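Local coordinates for glycosyl hydrolases family 31 family protein (Aspergillus niger, PDB 6DRU) that hydrolyses xyloglucan oligosaccharides as a family 31 alpha-xylosidase, releasing alpha-xylose from their non-reducing terminal glucose, at residues 31-39 with 126-135. Residues are numbered along the deposited sequence; the frame is centred on the assembly and turned at random.
Sequences VRAWPFRPP and YYWPGPGAEF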
loop_
_atom_site.group_PDB
_atom_site.type_symbol
_atom_site.label_atom_id
_atom_site.label_comp_id
_atom_site.label_asym_id
_atom_site.label_seq_id
_atom_site.Cartn_x
_atom_site.Cartn_y
_atom_site.Cartn_z
ATOM N N VAL A 31 -0.875 -28.687 -7.878
ATOM C CA VAL A 31 -0.475 -28.175 -6.573
ATOM C C VAL A 31 -1.150 -26.831 -6.348
ATOM O O VAL A 31 -1.096 -25.950 -7.214
ATOM C CB VAL A 31 1.055 -28.045 -6.459
ATOM C CG1 VAL A 31 1.436 -27.405 -5.135
ATOM C CG2 VAL A 31 1.710 -29.405 -6.598
ATOM N N ARG A 32 -1.789 -26.681 -5.189
ATOM C CA ARG A 32 -2.400 -25.426 -4.775
ATOM C C ARG A 32 -1.991 -25.118 -3.342
ATOM O O ARG A 32 -1.956 -26.014 -2.493
ATOM C CB ARG A 32 -3.929 -25.478 -4.902
ATOM C CG ARG A 32 -4.420 -25.214 -6.315
ATOM C CD ARG A 32 -5.930 -25.323 -6.433
ATOM N NE ARG A 32 -6.391 -26.702 -6.314
ATOM C CZ ARG A 32 -7.647 -27.089 -6.516
ATOM N NH1 ARG A 32 -8.572 -26.201 -6.853
ATOM N NH2 ARG A 32 -7.977 -28.366 -6.385
ATOM N N ALA A 33 -1.675 -23.852 -3.081
ATOM C CA ALA A 33 -1.204 -23.426 -1.772
ATOM C C ALA A 33 -1.775 -22.056 -1.439
ATOM O O ALA A 33 -1.923 -21.207 -2.322
ATOM C CB ALA A 33 0.331 -23.383 -1.718
ATOM N N TRP A 34 -2.090 -21.848 -0.157
ATOM C CA TRP A 34 -2.645 -20.583 0.304
ATOM C C TRP A 34 -2.312 -20.365 1.773
ATOM O O TRP A 34 -2.330 -21.328 2.553
ATOM C CB TRP A 34 -4.164 -20.531 0.109
ATOM C CG TRP A 34 -4.927 -21.580 0.871
ATOM C CD1 TRP A 34 -5.408 -21.481 2.144
ATOM C CD2 TRP A 34 -5.308 -22.878 0.400
ATOM N NE1 TRP A 34 -6.059 -22.638 2.497
ATOM C CE2 TRP A 34 -6.012 -23.512 1.443
ATOM C CE3 TRP A 34 -5.120 -23.568 -0.802
ATOM C CZ2 TRP A 34 -6.529 -24.799 1.321
ATOM C CZ3 TRP A 34 -5.633 -24.849 -0.920
ATOM C CH2 TRP A 34 -6.329 -25.449 0.136
ATOM N N PRO A 35 -1.989 -19.130 2.173
ATOM C CA PRO A 35 -1.777 -18.844 3.598
ATOM C C PRO A 35 -3.016 -18.304 4.302
ATOM O O PRO A 35 -3.698 -17.410 3.787
ATOM C CB PRO A 35 -0.654 -17.801 3.572
ATOM C CG PRO A 35 -0.883 -17.060 2.291
ATOM C CD PRO A 35 -1.508 -18.034 1.313
ATOM N N PHE A 36 -3.311 -18.859 5.482
ATOM C CA PHE A 36 -4.370 -18.395 6.379
ATOM C C PHE A 36 -5.780 -18.583 5.823
ATOM O O PHE A 36 -6.540 -19.409 6.340
ATOM C CB PHE A 36 -4.152 -16.927 6.757
ATOM C CG PHE A 36 -3.002 -16.709 7.704
ATOM C CD1 PHE A 36 -3.145 -16.973 9.056
ATOM C CD2 PHE A 36 -1.784 -16.233 7.243
ATOM C CE1 PHE A 36 -2.094 -16.774 9.933
ATOM C CE2 PHE A 36 -0.727 -16.028 8.117
ATOM C CZ PHE A 36 -0.884 -16.301 9.463
ATOM N N ARG A 37 -6.153 -17.830 4.776
ATOM C CA ARG A 37 -7.559 -17.870 4.379
ATOM C C ARG A 37 -7.774 -18.871 3.257
ATOM O O ARG A 37 -7.010 -18.875 2.280
ATOM C CB ARG A 37 -8.058 -16.494 3.929
ATOM C CG ARG A 37 -7.736 -15.331 4.858
ATOM C CD ARG A 37 -6.326 -14.799 4.665
ATOM N NE ARG A 37 -5.963 -13.858 5.716
ATOM C CZ ARG A 37 -4.741 -13.371 5.887
ATOM N NH1 ARG A 37 -3.761 -13.737 5.074
ATOM N NH2 ARG A 37 -4.502 -12.514 6.871
ATOM N N PRO A 38 -8.806 -19.704 3.358
ATOM C CA PRO A 38 -9.062 -20.719 2.330
ATOM C C PRO A 38 -9.484 -20.076 1.021
ATOM O O PRO A 38 -9.892 -18.904 0.998
ATOM C CB PRO A 38 -10.203 -21.554 2.936
ATOM C CG PRO A 38 -10.172 -21.250 4.400
ATOM C CD PRO A 38 -9.731 -19.827 4.494
ATOM N N PRO A 39 -9.402 -20.808 -0.091
ATOM C CA PRO A 39 -9.781 -20.224 -1.383
ATOM C C PRO A 39 -11.247 -19.823 -1.406
ATOM O O PRO A 39 -12.115 -20.532 -0.892
ATOM C CB PRO A 39 -9.493 -21.352 -2.381
ATOM C CG PRO A 39 -8.507 -22.232 -1.694
ATOM C CD PRO A 39 -8.847 -22.164 -0.237
ATOM N N TYR A 126 5.430 -15.557 0.752
ATOM C CA TYR A 126 4.222 -14.746 0.769
ATOM C C TYR A 126 4.534 -13.369 1.338
ATOM O O TYR A 126 5.354 -13.234 2.251
ATOM C CB TYR A 126 3.115 -15.410 1.591
ATOM C CG TYR A 126 2.811 -16.827 1.168
ATOM C CD1 TYR A 126 2.081 -17.087 0.016
ATOM C CD2 TYR A 126 3.249 -17.906 1.925
ATOM C CE1 TYR A 126 1.800 -18.383 -0.373
ATOM C CE2 TYR A 126 2.972 -19.205 1.545
ATOM C CZ TYR A 126 2.248 -19.438 0.396
ATOM O OH TYR A 126 1.972 -20.732 0.015
ATOM N N TYR A 127 3.872 -12.350 0.795
ATOM C CA TYR A 127 4.115 -10.968 1.187
ATOM C C TYR A 127 2.812 -10.195 1.068
ATOM O O TYR A 127 2.125 -10.292 0.047
ATOM C CB TYR A 127 5.206 -10.345 0.310
ATOM C CG TYR A 127 5.374 -8.852 0.467
ATOM C CD1 TYR A 127 6.061 -8.318 1.549
ATOM C CD2 TYR A 127 4.869 -7.976 -0.485
ATOM C CE1 TYR A 127 6.225 -6.949 1.687
ATOM C CE2 TYR A 127 5.027 -6.609 -0.358
ATOM C CZ TYR A 127 5.706 -6.099 0.729
ATOM O OH TYR A 127 5.865 -4.735 0.855
ATOM N N TRP A 128 2.475 -9.434 2.109
ATOM C CA TRP A 128 1.222 -8.685 2.155
ATOM C C TRP A 128 1.500 -7.200 1.976
ATOM O O TRP A 128 1.981 -6.540 2.910
ATOM C CB TRP A 128 0.486 -8.940 3.474
ATOM C CG TRP A 128 -0.201 -10.271 3.523
ATOM C CD1 TRP A 128 -1.482 -10.547 3.143
ATOM C CD2 TRP A 128 0.361 -11.512 3.969
ATOM N NE1 TRP A 128 -1.755 -11.880 3.330
ATOM C CE2 TRP A 128 -0.640 -12.495 3.834
ATOM C CE3 TRP A 128 1.611 -11.887 4.471
ATOM C CZ2 TRP A 128 -0.429 -13.827 4.183
ATOM C CZ3 TRP A 128 1.817 -13.209 4.817
ATOM C CH2 TRP A 128 0.803 -14.163 4.672
ATOM N N PRO A 129 1.220 -6.627 0.806
ATOM C CA PRO A 129 1.542 -5.215 0.575
ATOM C C PRO A 129 0.431 -4.266 0.999
ATOM O O PRO A 129 0.688 -3.089 1.269
ATOM C CB PRO A 129 1.768 -5.163 -0.938
ATOM C CG PRO A 129 0.832 -6.205 -1.468
ATOM C CD PRO A 129 0.745 -7.294 -0.420
ATOM N N GLY A 130 -0.804 -4.760 1.060
ATOM C CA GLY A 130 -1.939 -3.921 1.366
ATOM C C GLY A 130 -2.524 -4.190 2.738
ATOM O O GLY A 130 -2.080 -5.080 3.470
ATOM N N PRO A 131 -3.541 -3.413 3.116
ATOM C CA PRO A 131 -4.176 -3.625 4.426
ATOM C C PRO A 131 -5.051 -4.861 4.479
ATOM O O PRO A 131 -5.362 -5.329 5.581
ATOM C CB PRO A 131 -5.003 -2.350 4.622
ATOM C CG PRO A 131 -5.341 -1.925 3.231
ATOM C CD PRO A 131 -4.154 -2.296 2.377
ATOM N N GLY A 132 -5.455 -5.400 3.335
ATOM C CA GLY A 132 -6.298 -6.575 3.282
ATOM C C GLY A 132 -5.496 -7.858 3.319
ATOM O O GLY A 132 -4.311 -7.877 3.657
ATOM N N ALA A 133 -6.165 -8.951 2.953
ATOM C CA ALA A 133 -5.574 -10.279 3.026
ATOM C C ALA A 133 -4.953 -10.743 1.716
ATOM O O ALA A 133 -4.273 -11.774 1.711
ATOM C CB ALA A 133 -6.624 -11.304 3.475
ATOM N N GLU A 134 -5.167 -10.021 0.616
ATOM C CA GLU A 134 -4.531 -10.387 -0.643
ATOM C C GLU A 134 -3.019 -10.268 -0.518
ATOM O O GLU A 134 -2.501 -9.366 0.146
ATOM C CB GLU A 134 -5.033 -9.499 -1.781
ATOM C CG GLU A 134 -6.514 -9.640 -2.082
ATOM C CD GLU A 134 -6.990 -8.653 -3.133
ATOM O OE1 GLU A 134 -6.815 -8.935 -4.337
ATOM O OE2 GLU A 134 -7.527 -7.589 -2.753
ATOM N N PHE A 135 -2.306 -11.190 -1.160
ATOM C CA PHE A 135 -0.866 -11.305 -0.997
ATOM C C PHE A 135 -0.190 -11.438 -2.353
ATOM O O PHE A 135 -0.805 -11.827 -3.349
ATOM C CB PHE A 135 -0.496 -12.513 -0.122
ATOM C CG PHE A 135 -1.002 -13.826 -0.657
ATOM C CD1 PHE A 135 -2.267 -14.284 -0.324
ATOM C CD2 PHE A 135 -0.216 -14.596 -1.500
ATOM C CE1 PHE A 135 -2.740 -15.487 -0.818
ATOM C CE2 PHE A 135 -0.682 -15.799 -1.998
ATOM C CZ PHE A 135 -1.947 -16.244 -1.657
#
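Pro35, the last residue of strand 28-35, pushes its ring among three aromatic side chains, Tyr126, Trp128 and Phe135, and illustrates how a proline can join two sheets through CH-pi contacts. Its CG lies over one face of the Tyr126 ring, 3.9 Å from the centroid and 17° off the normal. Its CD sits over a face of Phe135, with Pro35 CD 3.9 Å from that ring's centroid and displaced a little further from the normal. Phe135 reaches this spot because chi1 of 58° sets its CG between the backbone N and the carbonyl carbon. Apolar packing completes the cluster round the proline: the benzo carbons of Trp128 touch it, Pro35 CG to Trp128 CZ2 being 3.8 Å, and the same CZ2 also meets the edge of the Phe36 ring. Two residues earlier on the strand, the methyl of Ala33 touches Tyr126 OH, a hydroxyl hydrogen-bonded to Glu17.

No polar bond links the two segments. Arg37, its chain bent at chi2 (82°), carries its guanidinium between Phe36 CB on one face and the Ala133 methyl on the other, with Arg37 NE 3.5 Å from Ala133 CB. Arg37 NH1 and Trp128 NE1 stand 3.2 Å apart, both donors, on steeply inclined planes. The indole N-H instead turns to its own loop, Trp128 NE1 to Ala133 O at 3.0 Å, a bent bond approaching from above the carbonyl plane, with the oxygen near the indole plane. Arg37 NH2 bonds to Asn426 and Gly430 of a second subunit, so the contact adjoins a subunit interface.

What results is sheet-to-sheet packing in the N-terminal beta-rich region of this GH31 enzyme, away from the xylose pocket: the end of strand 28-35 and the turn after it pack against the end of the beta hairpin of strands 124-127 and 135-142, touching both strands and their connecting loop.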